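Local coordinates for protein tRNA (Adenine(22)-N(1))-methyltransferase (Mycoplasma capricolum subsp. capricolum, PDB 6QE6) that probably methylates N1 of adenine 22 in tRNA, with S-adenosylmethionine as methyl donor, and is bound here to the cofactor product S-adenosylhomocysteine, at residues Y52-Q55 with I61-A64; N27-L32 with T111-G116; T214-Q219 with L228-R233; S200-Y205 with R238-V243. All blocks are in the same frame, centred on the assembly; numbering follows the deposited sequence.

Interaction 1: residues Y52-Q55 with I61-A64; sequences YLVQ and IAYA
Val-54, near the end of helix 48-55, packs on the Ala-62 methyl and the Ile-61 backbone in strand 59-66, within a beta-alpha-beta unit of the Rossmann-like methyltransferase fold: strand 36-42 leads into the helix, and the chain returns as a parallel neighbour. The direct contact is van der Waals packing and slim, burying 81 Å². Of the two valine methyls, CG2 does the work. With Val-54 CG1 anti to its own backbone nitrogen (chi1 162°), CG2 is the branch turned to the strand; it lies 4.3 Å from CB of Ala-62 and 4.4 Å from the carbonyl carbon of Ile-61. The closest backbone approach is at Ile-61, whose CA is 6.6 Å from CA of Val-54.

Further packing comes from the strands flanking this one: both Val-54 and Ala-62 touch Ile-88 of strand 88-92, and Ile-39 of strand 36-42 meets Ala-62 and Leu-53.

Backbone bonding fixes the strand beneath the helix. Ile-61 and Tyr-63 pair with strand 36-42, whereas Ala-62 between them bonds the other way, to Gln-87 and Phe-89. The side chain of Ile-61 leaves the sheet on the face turned from the helix, while its backbone O takes a hydrogen bond from Thr-59 OG1.

Interaction 2: residues N27-L32 with T111-G116; sequences NQVAKL and TICGLG. With SAH (S-adenosyl-L-homocysteine), chain C.
Thr-111 turns its hydroxyl OG1 to Asp-41 OD1, with which it hydrogen-bonds, and gives its methyl to Val-29. This is the inner part of the Rossmann-like methyltransferase sheet, where helix 24-31 lies over strand 109-115, the fourth strand in the 3-2-1-4-5-7-6 order. Placing OG1 between the backbone nitrogen and carbonyl carbon (chi1 58°) leaves CG2 of Thr-111 to face the helix, 3.7 Å from Val-29 CG1.

Val-29 spreads over two strand residues two positions apart, on the same face of the sheet. While CG1 goes to the threonine, Val-29 CG2 rests 3.8 Å from the sulfur SG of Cys-113. Ile-112, between them, is directed to the opposite face. Leu-49 touches both Val-29 and Thr-111, and Ile-135 of the next strand does the same.

Just beyond this buried patch the strand opens into the S-adenosylhomocysteine pocket. Cys-113 thus has two roles: its side chain packs on the helix, and its backbone O accepts a weak hydrogen bond, 3.4 Å, from the ligand amino N. At Gly-114 the chain turns a corner with positive phi. Leu-115 then reaches the nucleoside end of the ligand, its CD2 lying 3.7 Å from adenine atom C8.

Interaction 3: residues T214-Q219 with L228-R233; sequences TKILNQ and LEIQNR
Ile-216 and Ile-230 each set CG2 anti to the backbone nitrogen, which helps bring CG2 of Ile-216 to CD1 of Ile-230 and CG2 of Ile-230 to Leu-217. From Ile-216, CG2 is the methyl presented to the other helix, and it comes within 3.5 Å of Ile-230 CD1, the one side chain lying nearly perpendicular to the other. Leu-217, with CG anti to the carbonyl carbon (chi1 -76°), runs antiparallel past Ile-230, bringing Leu-217 CD2 to 3.5 Å from Ile-230 CG2. Its second methyl, Leu-217 CD1, lies 3.7 Å from OE1 of Gln-231, whose chain is bent at chi2 and brings the amide across the leucine. The contact is otherwise aliphatic.

The first helix stops right beside this packing. Asn-218, the first residue to leave helical geometry, folds its amide back on the last turn: ND2 donates to the backbone O of Thr-214 at 2.9 Å, with an N-H...O angle of 157°. Asn-218 N bonds to that same oxygen from the opposite face of the carbonyl plane, so two donors hold it.

The patch lies at the turn end of two antiparallel helices, 200-217 and 225-244. Leu-217 also touches Tyr-227 and Ile-234, Ile-230 packs on Leu-213, and Arg-233 makes a salt bridge with Glu-189 of helix 185-190.

Interaction 4: residues S200-Y205 with R238-V243; sequences SLYISY and RKYIDV
Tyr-202 and Tyr-240 meet at CE2, the ring carbons 3.8 Å apart, where helix 200-217 runs beside helix 225-244. The two aromatic side chains are set roughly square to each other in direction, and Tyr-240 OH also comes within 4.1 Å of Tyr-202 CE2. Next to them the isoleucines touch by their branch methyls: CG2 of Ile-203 is 3.9 Å from CG2 of Ile-241. The helices draw near at this pair, with 6.3 Å between the CA atoms of Ile-203 and Ile-241. All four side chains are buried.

Both tyrosines start from CG anti to the backbone nitrogen (chi1 -170° for Tyr-202, 180° for Tyr-240), which carries their ring ends toward one another although neither CB is aimed at the opposite helix. Their hydroxyls are held by successive carbonyls: Tyr-202 OH bonds to Phe-190 O, and Tyr-240 OH to Gly-191 O. One short piece of backbone at the end of helix 185-190 therefore helps position both rings.

Farther out, Phe-196 packs against both tyrosines, Phe-161 of the edge strand 155-163 meets Tyr-202, and a salt bridge from Arg-238 NH1 to Glu-207 ties the same two helices together. These contacts help hold together the two antiparallel helices of the C-terminal hairpin, consistent with the coiled-coil domain described for TrmK relatives.

How the interactions relate
Interactions 1 and 2 belong to the methyltransferase core and share one sheet; interaction 1 is nested within the chain loop closed by interaction 2. They touch directly, Tyr-52 CE2 lying 3.8 Å from Ala-30 CB. Interaction 2 reaches the S-adenosylhomocysteine pocket itself, whereas the side chain of Ala-62 in interaction 1 is about 12 Å from the ligand. Interactions 3 and 4 are two levels of a single helical hairpin, their centres about 18 Å apart, with 3 toward the turn and 4 nearer the sheet. Between the centres of interactions 2 and 4 there are about 23 Å, and between those of 1 and 3 about 46 Å.

Interaction 1: residues Y52-Q55 with I61-A64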
loop_
_atom_site.group_PDB
_atom_site.type_symbol
_atom_site.label_atom_id
_atom_site.label_comp_id
_atom_site.label_asym_id
_atom_site.label_seq_id
_atom_site.Cartn_x
_atom_site.Cartn_y
_atom_site.Cartn_z
ATOM N N TYR A 52 17.789 -4.034 1.332
ATOM C CA TYR A 52 17.842 -3.337 2.617
ATOM C C TYR A 52 17.365 -4.231 3.762
ATOM O O TYR A 52 18.025 -4.326 4.807
ATOM C CB TYR A 52 16.997 -2.065 2.560
ATOM C CG TYR A 52 16.982 -1.298 3.858
ATOM C CD1 TYR A 52 17.901 -0.272 4.078
ATOM C CD2 TYR A 52 16.059 -1.596 4.873
ATOM C CE1 TYR A 52 17.920 0.448 5.262
ATOM C CE2 TYR A 52 16.065 -0.879 6.083
ATOM C CZ TYR A 52 17.005 0.151 6.262
ATOM O OH TYR A 52 17.050 0.894 7.424
ATOM N N LEU A 53 16.203 -4.882 3.582
ATOM C CA LEU A 53 15.611 -5.690 4.647
ATOM C C LEU A 53 16.514 -6.856 5.034
ATOM O O LEU A 53 16.651 -7.180 6.220
ATOM C CB LEU A 53 14.239 -6.206 4.214
ATOM C CG LEU A 53 13.106 -5.188 4.087
ATOM C CD1 LEU A 53 11.921 -5.859 3.452
ATOM C CD2 LEU A 53 12.737 -4.628 5.447
ATOM N N VAL A 54 17.137 -7.499 4.048
ATOM C CA VAL A 54 18.048 -8.592 4.368
ATOM C C VAL A 54 19.313 -8.059 5.041
ATOM O O VAL A 54 19.777 -8.612 6.042
ATOM C CB VAL A 54 18.364 -9.404 3.102
ATOM C CG1 VAL A 54 19.629 -10.237 3.303
ATOM C CG2 VAL A 54 17.175 -10.296 2.767
ATOM N N GLN A 55 19.870 -6.959 4.525
ATOM C CA GLN A 55 21.080 -6.393 5.120
ATOM C C GLN A 55 20.874 -6.016 6.581
ATOM O O GLN A 55 21.795 -6.147 7.386
ATOM C CB GLN A 55 21.544 -5.175 4.323
ATOM C CG GLN A 55 22.205 -5.541 3.004
ATOM C CD GLN A 55 22.723 -4.341 2.242
ATOM O OE1 GLN A 55 22.084 -3.287 2.206
ATOM N NE2 GLN A 55 23.880 -4.503 1.605
ATOM N N ILE A 61 14.985 -14.232 4.434
ATOM C CA ILE A 61 15.015 -14.301 2.980
ATOM C C ILE A 61 13.979 -13.343 2.387
ATOM O O ILE A 61 13.077 -12.843 3.071
ATOM C CB ILE A 61 14.797 -15.740 2.452
ATOM C CG1 ILE A 61 13.380 -16.222 2.725
ATOM C CG2 ILE A 61 15.829 -16.705 3.029
ATOM C CD1 ILE A 61 12.930 -17.274 1.730
ATOM N N ALA A 62 14.129 -13.074 1.093
ATOM C CA ALA A 62 13.181 -12.226 0.390
ATOM C C ALA A 62 12.939 -12.771 -1.008
ATOM O O ALA A 62 13.864 -13.231 -1.686
ATOM C CB ALA A 62 13.664 -10.766 0.306
ATOM N N TYR A 63 11.682 -12.733 -1.418
ATOM C CA TYR A 63 11.288 -12.937 -2.804
ATOM C C TYR A 63 11.134 -11.575 -3.485
ATOM O O TYR A 63 10.311 -10.754 -3.063
ATOM C CB TYR A 63 9.982 -13.727 -2.860
ATOM C CG TYR A 63 10.097 -15.087 -2.243
ATOM C CD1 TYR A 63 10.905 -16.075 -2.806
ATOM C CD2 TYR A 63 9.401 -15.394 -1.101
ATOM C CE1 TYR A 63 11.002 -17.336 -2.223
ATOM C CE2 TYR A 63 9.489 -16.638 -0.523
ATOM C CZ TYR A 63 10.279 -17.605 -1.077
ATOM O OH TYR A 63 10.326 -18.838 -0.451
ATOM N N ALA A 64 11.921 -11.331 -4.523
ATOM C CA ALA A 64 11.927 -10.043 -5.224
ATOM C C ALA A 64 11.245 -10.243 -6.575
ATOM O O ALA A 64 11.858 -10.748 -7.519
ATOM C CB ALA A 64 13.345 -9.511 -5.376
#

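Interaction 2: residues N27-L32 with T111-G116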
loop_
_atom_site.group_PDB
_atom_site.type_symbol
_atom_site.label_atom_id
_atom_site.label_comp_id
_atom_site.label_asym_id
_atom_site.label_seq_id
_atom_site.Cartn_x
_atom_site.Cartn_y
_atom_site.Cartn_z
ATOM N N ASN A 27 11.437 3.628 3.184
ATOM C CA ASN A 27 11.852 3.486 4.570
ATOM C C ASN A 27 10.660 3.333 5.490
ATOM O O ASN A 27 10.759 2.646 6.510
ATOM C CB ASN A 27 12.700 4.665 5.010
ATOM C CG ASN A 27 14.161 4.371 4.894
ATOM O OD1 ASN A 27 14.824 4.782 3.923
ATOM N ND2 ASN A 27 14.682 3.606 5.862
ATOM N N GLN A 28 9.530 3.950 5.152
ATOM C CA GLN A 28 8.358 3.816 6.010
ATOM C C GLN A 28 7.866 2.381 6.023
ATOM O O GLN A 28 7.500 1.864 7.081
ATOM C CB GLN A 28 7.250 4.773 5.574
ATOM C CG GLN A 28 7.617 6.268 5.688
ATOM C CD GLN A 28 8.414 6.578 6.940
ATOM O OE1 GLN A 28 9.566 7.019 6.870
ATOM N NE2 GLN A 28 7.817 6.335 8.091
ATOM N N VAL A 29 7.887 1.713 4.864
ATOM C CA VAL A 29 7.575 0.288 4.808
ATOM C C VAL A 29 8.570 -0.535 5.640
ATOM O O VAL A 29 8.188 -1.493 6.332
ATOM C CB VAL A 29 7.538 -0.185 3.343
ATOM C CG1 VAL A 29 7.497 -1.700 3.280
ATOM C CG2 VAL A 29 6.346 0.387 2.637
ATOM N N ALA A 30 9.860 -0.187 5.583
ATOM C CA ALA A 30 10.865 -1.008 6.253
ATOM C C ALA A 30 10.744 -0.934 7.774
ATOM O O ALA A 30 11.042 -1.919 8.463
ATOM C CB ALA A 30 12.267 -0.594 5.802
ATOM N N LYS A 31 10.293 0.204 8.318
ATOM C CA LYS A 31 10.134 0.308 9.767
ATOM C C LYS A 31 9.120 -0.694 10.310
ATOM O O LYS A 31 9.232 -1.121 11.463
ATOM C CB LYS A 31 9.723 1.726 10.160
ATOM C CG LYS A 31 10.745 2.760 9.782
ATOM C CD LYS A 31 10.650 3.973 10.669
ATOM C CE LYS A 31 11.518 5.044 10.107
ATOM N NZ LYS A 31 11.034 5.248 8.726
ATOM N N LEU A 32 8.133 -1.081 9.506
ATOM C CA LEU A 32 7.087 -1.991 9.957
ATOM C C LEU A 32 7.505 -3.462 9.938
ATOM O O LEU A 32 6.709 -4.314 10.353
ATOM C CB LEU A 32 5.829 -1.806 9.094
ATOM C CG LEU A 32 5.294 -0.373 9.036
ATOM C CD1 LEU A 32 4.245 -0.140 7.938
ATOM C CD2 LEU A 32 4.757 0.020 10.410
ATOM N N THR A 111 4.910 -6.990 0.507
ATOM C CA THR A 111 4.919 -5.551 0.302
ATOM C C THR A 111 4.632 -5.257 -1.159
ATOM O O THR A 111 5.130 -5.952 -2.055
ATOM C CB THR A 111 6.241 -4.896 0.719
ATOM O OG1 THR A 111 7.334 -5.473 -0.013
ATOM C CG2 THR A 111 6.461 -5.076 2.214
ATOM N N ILE A 112 3.782 -4.256 -1.379
ATOM C CA ILE A 112 3.410 -3.782 -2.699
ATOM C C ILE A 112 3.536 -2.275 -2.639
ATOM O O ILE A 112 2.743 -1.613 -1.953
ATOM C CB ILE A 112 1.985 -4.190 -3.088
ATOM C CG1 ILE A 112 1.793 -5.695 -2.916
ATOM C CG2 ILE A 112 1.689 -3.746 -4.498
ATOM C CD1 ILE A 112 0.343 -6.150 -2.913
ATOM N N CYS A 113 4.526 -1.723 -3.344
ATOM C CA CYS A 113 4.810 -0.298 -3.278
ATOM C C CYS A 113 4.897 0.294 -4.676
ATOM O O CYS A 113 5.452 -0.320 -5.595
ATOM C CB CYS A 113 6.111 -0.037 -2.507
ATOM S SG CYS A 113 6.154 -0.890 -0.897
ATOM N N GLY A 114 4.339 1.491 -4.829
ATOM C CA GLY A 114 4.466 2.207 -6.082
ATOM C C GLY A 114 3.523 1.770 -7.178
ATOM O O GLY A 114 3.867 1.890 -8.356
ATOM N N LEU A 115 2.348 1.250 -6.827
ATOM C CA LEU A 115 1.285 0.977 -7.780
ATOM C C LEU A 115 0.021 1.692 -7.321
ATOM O O LEU A 115 -0.066 2.183 -6.189
ATOM C CB LEU A 115 1.052 -0.531 -7.933
ATOM C CG LEU A 115 2.264 -1.363 -8.391
ATOM C CD1 LEU A 115 1.997 -2.851 -8.301
ATOM C CD2 LEU A 115 2.723 -0.981 -9.820
ATOM N N GLY A 116 -0.955 1.779 -8.237
ATOM C CA GLY A 116 -2.259 2.303 -7.893
ATOM C C GLY A 116 -3.155 1.272 -7.206
ATOM O O GLY A 116 -2.984 0.057 -7.324
HETATM N N SAH C . 8.723 -1.114 -5.671
HETATM C CA SAH C . 9.384 0.086 -6.174
HETATM C CB SAH C . 9.155 0.242 -7.685
HETATM C CG SAH C . 7.723 0.521 -8.144
HETATM S SD SAH C . 7.633 0.825 -9.929
HETATM C C SAH C . 8.908 1.342 -5.438
HETATM O O SAH C . 7.837 1.348 -4.821
HETATM O OXT SAH C . 9.578 2.381 -5.446
HETATM C "C5'" SAH C . 6.338 -0.421 -10.131
HETATM C "C4'" SAH C . 6.912 -1.791 -10.477
HETATM O "O4'" SAH C . 5.887 -2.752 -10.392
HETATM C "C3'" SAH C . 7.432 -1.862 -11.901
HETATM O "O3'" SAH C . 8.740 -2.386 -11.896
HETATM C "C2'" SAH C . 6.496 -2.823 -12.614
HETATM O "O2'" SAH C . 7.225 -3.601 -13.524
HETATM C "C1'" SAH C . 5.943 -3.647 -11.473
HETATM N N9 SAH C . 4.591 -4.154 -11.710
HETATM C C8 SAH C . 3.559 -3.511 -12.330
HETATM N N7 SAH C . 2.482 -4.343 -12.315
HETATM C C5 SAH C . 2.813 -5.482 -11.698
HETATM C C6 SAH C . 2.100 -6.640 -11.429
HETATM N N6 SAH C . 0.827 -6.760 -11.801
HETATM N N1 SAH C . 2.729 -7.671 -10.771
HETATM C C2 SAH C . 4.047 -7.555 -10.376
HETATM N N3 SAH C . 4.742 -6.397 -10.653
HETATM C C4 SAH C . 4.134 -5.379 -11.303
#

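Interaction 3: residues T214-Q219 with L228-R233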
loop_
_atom_site.group_PDB
_atom_site.type_symbol
_atom_site.label_atom_id
_atom_site.label_comp_id
_atom_site.label_asym_id
_atom_site.label_seq_id
_atom_site.Cartn_x
_atom_site.Cartn_y
_atom_site.Cartn_z
ATOM N N THR A 214 -15.012 21.796 -5.973
ATOM C CA THR A 214 -15.778 23.030 -6.130
ATOM C C THR A 214 -15.607 23.627 -7.531
ATOM O O THR A 214 -16.583 24.083 -8.142
ATOM C CB THR A 214 -15.352 24.024 -5.048
ATOM O OG1 THR A 214 -15.536 23.420 -3.761
ATOM C CG2 THR A 214 -16.170 25.314 -5.130
ATOM N N LYS A 215 -14.373 23.629 -8.057
ATOM C CA LYS A 215 -14.141 24.059 -9.437
ATOM C C LYS A 215 -15.029 23.302 -10.416
ATOM O O LYS A 215 -15.552 23.881 -11.376
ATOM C CB LYS A 215 -12.680 23.841 -9.825
ATOM C CG LYS A 215 -11.687 24.846 -9.302
ATOM C CD LYS A 215 -10.349 24.649 -10.037
ATOM C CE LYS A 215 -10.551 24.522 -11.569
ATOM N NZ LYS A 215 -9.294 24.175 -12.325
ATOM N N ILE A 216 -15.188 21.997 -10.200
ATOM C CA ILE A 216 -15.986 21.172 -11.101
ATOM C C ILE A 216 -17.467 21.488 -10.946
ATOM O O ILE A 216 -18.221 21.482 -11.929
ATOM C CB ILE A 216 -15.688 19.682 -10.842
ATOM C CG1 ILE A 216 -14.239 19.377 -11.187
ATOM C CG2 ILE A 216 -16.648 18.772 -11.620
ATOM C CD1 ILE A 216 -13.782 18.037 -10.666
ATOM N N LEU A 217 -17.910 21.762 -9.711
ATOM C CA LEU A 217 -19.302 22.137 -9.493
ATOM C C LEU A 217 -19.655 23.437 -10.207
ATOM O O LEU A 217 -20.829 23.654 -10.546
ATOM C CB LEU A 217 -19.601 22.267 -7.994
ATOM C CG LEU A 217 -19.770 21.018 -7.117
ATOM C CD1 LEU A 217 -20.360 21.392 -5.764
ATOM C CD2 LEU A 217 -20.617 19.942 -7.782
ATOM N N ASN A 218 -18.667 24.318 -10.441
ATOM C CA ASN A 218 -18.913 25.559 -11.164
ATOM C C ASN A 218 -18.712 25.401 -12.664
ATOM O O ASN A 218 -18.501 26.394 -13.363
ATOM C CB ASN A 218 -18.029 26.687 -10.622
ATOM C CG ASN A 218 -18.507 27.208 -9.284
ATOM O OD1 ASN A 218 -19.328 28.116 -9.216
ATOM N ND2 ASN A 218 -17.987 26.633 -8.205
ATOM N N GLN A 219 -18.769 24.176 -13.171
ATOM C CA GLN A 219 -18.576 23.912 -14.593
ATOM C C GLN A 219 -19.595 22.958 -15.188
ATOM O O GLN A 219 -19.957 23.123 -16.353
ATOM C CB GLN A 219 -17.179 23.339 -14.845
ATOM C CG GLN A 219 -16.085 24.248 -14.381
ATOM C CD GLN A 219 -14.745 23.578 -14.426
ATOM O OE1 GLN A 219 -14.662 22.356 -14.559
ATOM N NE2 GLN A 219 -13.679 24.366 -14.315
ATOM N N LEU A 228 -24.504 15.891 -8.190
ATOM C CA LEU A 228 -24.990 15.388 -6.912
ATOM C C LEU A 228 -23.908 14.585 -6.204
ATOM O O LEU A 228 -23.634 14.804 -5.019
ATOM C CB LEU A 228 -26.243 14.542 -7.144
ATOM C CG LEU A 228 -26.797 13.756 -5.961
ATOM C CD1 LEU A 228 -27.346 14.703 -4.891
ATOM C CD2 LEU A 228 -27.873 12.802 -6.454
ATOM N N GLU A 229 -23.258 13.674 -6.937
ATOM C CA GLU A 229 -22.207 12.831 -6.366
ATOM C C GLU A 229 -21.031 13.661 -5.867
ATOM O O GLU A 229 -20.494 13.397 -4.782
ATOM C CB GLU A 229 -21.743 11.810 -7.408
ATOM C CG GLU A 229 -22.816 10.765 -7.714
ATOM C CD GLU A 229 -22.532 9.922 -8.947
ATOM O OE1 GLU A 229 -23.307 8.962 -9.186
ATOM O OE2 GLU A 229 -21.551 10.217 -9.675
ATOM N N ILE A 230 -20.629 14.676 -6.645
ATOM C CA ILE A 230 -19.518 15.543 -6.256
ATOM C C ILE A 230 -19.893 16.394 -5.047
ATOM O O ILE A 230 -19.081 16.583 -4.130
ATOM C CB ILE A 230 -19.087 16.416 -7.448
ATOM C CG1 ILE A 230 -18.374 15.558 -8.492
ATOM C CG2 ILE A 230 -18.181 17.533 -6.985
ATOM C CD1 ILE A 230 -18.253 16.215 -9.819
ATOM N N GLN A 231 -21.121 16.922 -5.030
ATOM C CA GLN A 231 -21.625 17.645 -3.866
ATOM C C GLN A 231 -21.599 16.771 -2.616
ATOM O O GLN A 231 -21.329 17.257 -1.507
ATOM C CB GLN A 231 -23.046 18.142 -4.153
ATOM C CG GLN A 231 -23.700 18.926 -3.022
ATOM C CD GLN A 231 -23.344 20.420 -3.045
ATOM O OE1 GLN A 231 -22.260 20.823 -2.583
ATOM N NE2 GLN A 231 -24.260 21.246 -3.583
ATOM N N ASN A 232 -21.885 15.472 -2.773
ATOM C CA ASN A 232 -21.876 14.575 -1.621
ATOM C C ASN A 232 -20.455 14.224 -1.201
ATOM O O ASN A 232 -20.163 14.148 -0.001
ATOM C CB ASN A 232 -22.683 13.306 -1.920
ATOM C CG ASN A 232 -24.085 13.367 -1.335
ATOM O OD1 ASN A 232 -25.083 13.186 -2.048
ATOM N ND2 ASN A 232 -24.170 13.647 -0.027
ATOM N N ARG A 233 -19.563 14.007 -2.169
ATOM C CA ARG A 233 -18.156 13.798 -1.845
ATOM C C ARG A 233 -17.635 14.930 -0.960
ATOM O O ARG A 233 -17.070 14.677 0.111
ATOM C CB ARG A 233 -17.349 13.662 -3.137
ATOM C CG ARG A 233 -16.201 12.653 -3.107
ATOM C CD ARG A 233 -15.104 13.148 -2.198
ATOM N NE ARG A 233 -13.721 12.724 -2.508
ATOM C CZ ARG A 233 -13.181 11.547 -2.177
ATOM N NH1 ARG A 233 -11.910 11.299 -2.475
ATOM N NH2 ARG A 233 -13.906 10.611 -1.561
#

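Interaction 4: residues S200-Y205 with R238-V243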
loop_
_atom_site.group_PDB
_atom_site.type_symbol
_atom_site.label_atom_id
_atom_site.label_comp_id
_atom_site.label_asym_id
_atom_site.label_seq_id
_atom_site.Cartn_x
_atom_site.Cartn_y
_atom_site.Cartn_z
ATOM N N SER A 200 -2.054 17.353 9.973
ATOM C CA SER A 200 -2.177 18.561 9.155
ATOM C C SER A 200 -1.822 18.310 7.693
ATOM O O SER A 200 -2.384 18.960 6.805
ATOM C CB SER A 200 -1.310 19.689 9.725
ATOM O OG SER A 200 -0.116 19.183 10.311
ATOM N N LEU A 201 -0.906 17.386 7.409
ATOM C CA LEU A 201 -0.611 17.074 6.012
ATOM C C LEU A 201 -1.855 16.537 5.302
ATOM O O LEU A 201 -2.257 17.051 4.248
ATOM C CB LEU A 201 0.552 16.077 5.923
ATOM C CG LEU A 201 1.023 15.672 4.515
ATOM C CD1 LEU A 201 1.643 16.855 3.765
ATOM C CD2 LEU A 201 2.008 14.508 4.557
ATOM N N TYR A 202 -2.502 15.525 5.896
ATOM C CA TYR A 202 -3.654 14.882 5.259
ATOM C C TYR A 202 -4.866 15.809 5.227
ATOM O O TYR A 202 -5.624 15.825 4.247
ATOM C CB TYR A 202 -3.990 13.573 5.992
ATOM C CG TYR A 202 -5.004 12.694 5.313
ATOM C CD1 TYR A 202 -4.963 12.480 3.947
ATOM C CD2 TYR A 202 -6.007 12.059 6.046
ATOM C CE1 TYR A 202 -5.899 11.674 3.319
ATOM C CE2 TYR A 202 -6.953 11.237 5.422
ATOM C CZ TYR A 202 -6.892 11.053 4.057
ATOM O OH TYR A 202 -7.815 10.252 3.422
ATOM N N ILE A 203 -5.083 16.574 6.296
ATOM C CA ILE A 203 -6.185 17.525 6.279
ATOM C C ILE A 203 -5.972 18.549 5.172
ATOM O O ILE A 203 -6.900 18.882 4.425
ATOM C CB ILE A 203 -6.348 18.188 7.661
ATOM C CG1 ILE A 203 -6.814 17.146 8.683
ATOM C CG2 ILE A 203 -7.343 19.321 7.587
ATOM C CD1 ILE A 203 -6.718 17.616 10.117
ATOM N N SER A 204 -4.735 19.025 5.023
ATOM C CA SER A 204 -4.422 19.976 3.962
ATOM C C SER A 204 -4.757 19.396 2.592
ATOM O O SER A 204 -5.413 20.048 1.766
ATOM C CB SER A 204 -2.953 20.357 4.049
ATOM O OG SER A 204 -2.671 21.306 3.061
ATOM N N TYR A 205 -4.344 18.147 2.356
ATOM C CA TYR A 205 -4.668 17.463 1.110
ATOM C C TYR A 205 -6.182 17.387 0.885
ATOM O O TYR A 205 -6.659 17.565 -0.244
ATOM C CB TYR A 205 -4.049 16.066 1.128
ATOM C CG TYR A 205 -4.413 15.223 -0.068
ATOM C CD1 TYR A 205 -3.634 15.258 -1.227
ATOM C CD2 TYR A 205 -5.526 14.395 -0.046
ATOM C CE1 TYR A 205 -3.956 14.497 -2.326
ATOM C CE2 TYR A 205 -5.860 13.634 -1.141
ATOM C CZ TYR A 205 -5.067 13.685 -2.275
ATOM O OH TYR A 205 -5.396 12.922 -3.373
ATOM N N ARG A 238 -15.744 17.038 4.311
ATOM C CA ARG A 238 -15.856 18.045 5.354
ATOM C C ARG A 238 -16.230 17.408 6.683
ATOM O O ARG A 238 -15.723 17.804 7.737
ATOM C CB ARG A 238 -16.888 19.097 4.946
ATOM C CG ARG A 238 -17.225 20.070 6.057
ATOM C CD ARG A 238 -15.986 20.821 6.466
ATOM N NE ARG A 238 -15.447 21.559 5.327
ATOM C CZ ARG A 238 -14.164 21.889 5.193
ATOM N NH1 ARG A 238 -13.277 21.534 6.123
ATOM N NH2 ARG A 238 -13.766 22.570 4.122
ATOM N N LYS A 239 -17.126 16.422 6.658
ATOM C CA LYS A 239 -17.428 15.697 7.885
ATOM C C LYS A 239 -16.178 15.017 8.422
ATOM O O LYS A 239 -15.825 15.180 9.598
ATOM C CB LYS A 239 -18.561 14.687 7.648
ATOM C CG LYS A 239 -19.921 15.353 7.485
ATOM C CD LYS A 239 -21.082 14.366 7.418
ATOM C CE LYS A 239 -22.201 14.878 6.492
ATOM N NZ LYS A 239 -23.158 13.810 6.061
ATOM N N TYR A 240 -15.473 14.275 7.560
ATOM C CA TYR A 240 -14.297 13.549 8.029
ATOM C C TYR A 240 -13.227 14.510 8.531
ATOM O O TYR A 240 -12.617 14.272 9.581
ATOM C CB TYR A 240 -13.738 12.642 6.930
ATOM C CG TYR A 240 -12.517 11.861 7.372
ATOM C CD1 TYR A 240 -12.644 10.634 8.013
ATOM C CD2 TYR A 240 -11.226 12.364 7.161
ATOM C CE1 TYR A 240 -11.516 9.905 8.422
ATOM C CE2 TYR A 240 -10.084 11.651 7.568
ATOM C CZ TYR A 240 -10.240 10.420 8.197
ATOM O OH TYR A 240 -9.130 9.720 8.600
ATOM N N ILE A 241 -12.991 15.608 7.805
ATOM C CA ILE A 241 -12.068 16.621 8.304
ATOM C C ILE A 241 -12.460 17.035 9.715
ATOM O O ILE A 241 -11.619 17.106 10.618
ATOM C CB ILE A 241 -12.017 17.835 7.359
ATOM C CG1 ILE A 241 -11.367 17.464 6.025
ATOM C CG2 ILE A 241 -11.204 18.961 7.999
ATOM C CD1 ILE A 241 -11.202 18.636 5.076
ATOM N N ASP A 242 -13.757 17.280 9.936
ATOM C CA ASP A 242 -14.190 17.779 11.241
ATOM C C ASP A 242 -13.900 16.780 12.354
ATOM O O ASP A 242 -13.603 17.177 13.490
ATOM C CB ASP A 242 -15.677 18.127 11.211
ATOM C CG ASP A 242 -15.968 19.419 10.440
ATOM O OD1 ASP A 242 -17.164 19.675 10.177
ATOM O OD2 ASP A 242 -15.020 20.177 10.086
ATOM N N VAL A 243 -13.936 15.488 12.041
ATOM C CA VAL A 243 -13.707 14.473 13.062
ATOM C C VAL A 243 -12.226 14.385 13.450
ATOM O O VAL A 243 -11.893 14.210 14.628
ATOM C CB VAL A 243 -14.245 13.127 12.561
ATOM C CG1 VAL A 243 -13.840 12.047 13.503
ATOM C CG2 VAL A 243 -15.751 13.206 12.412
#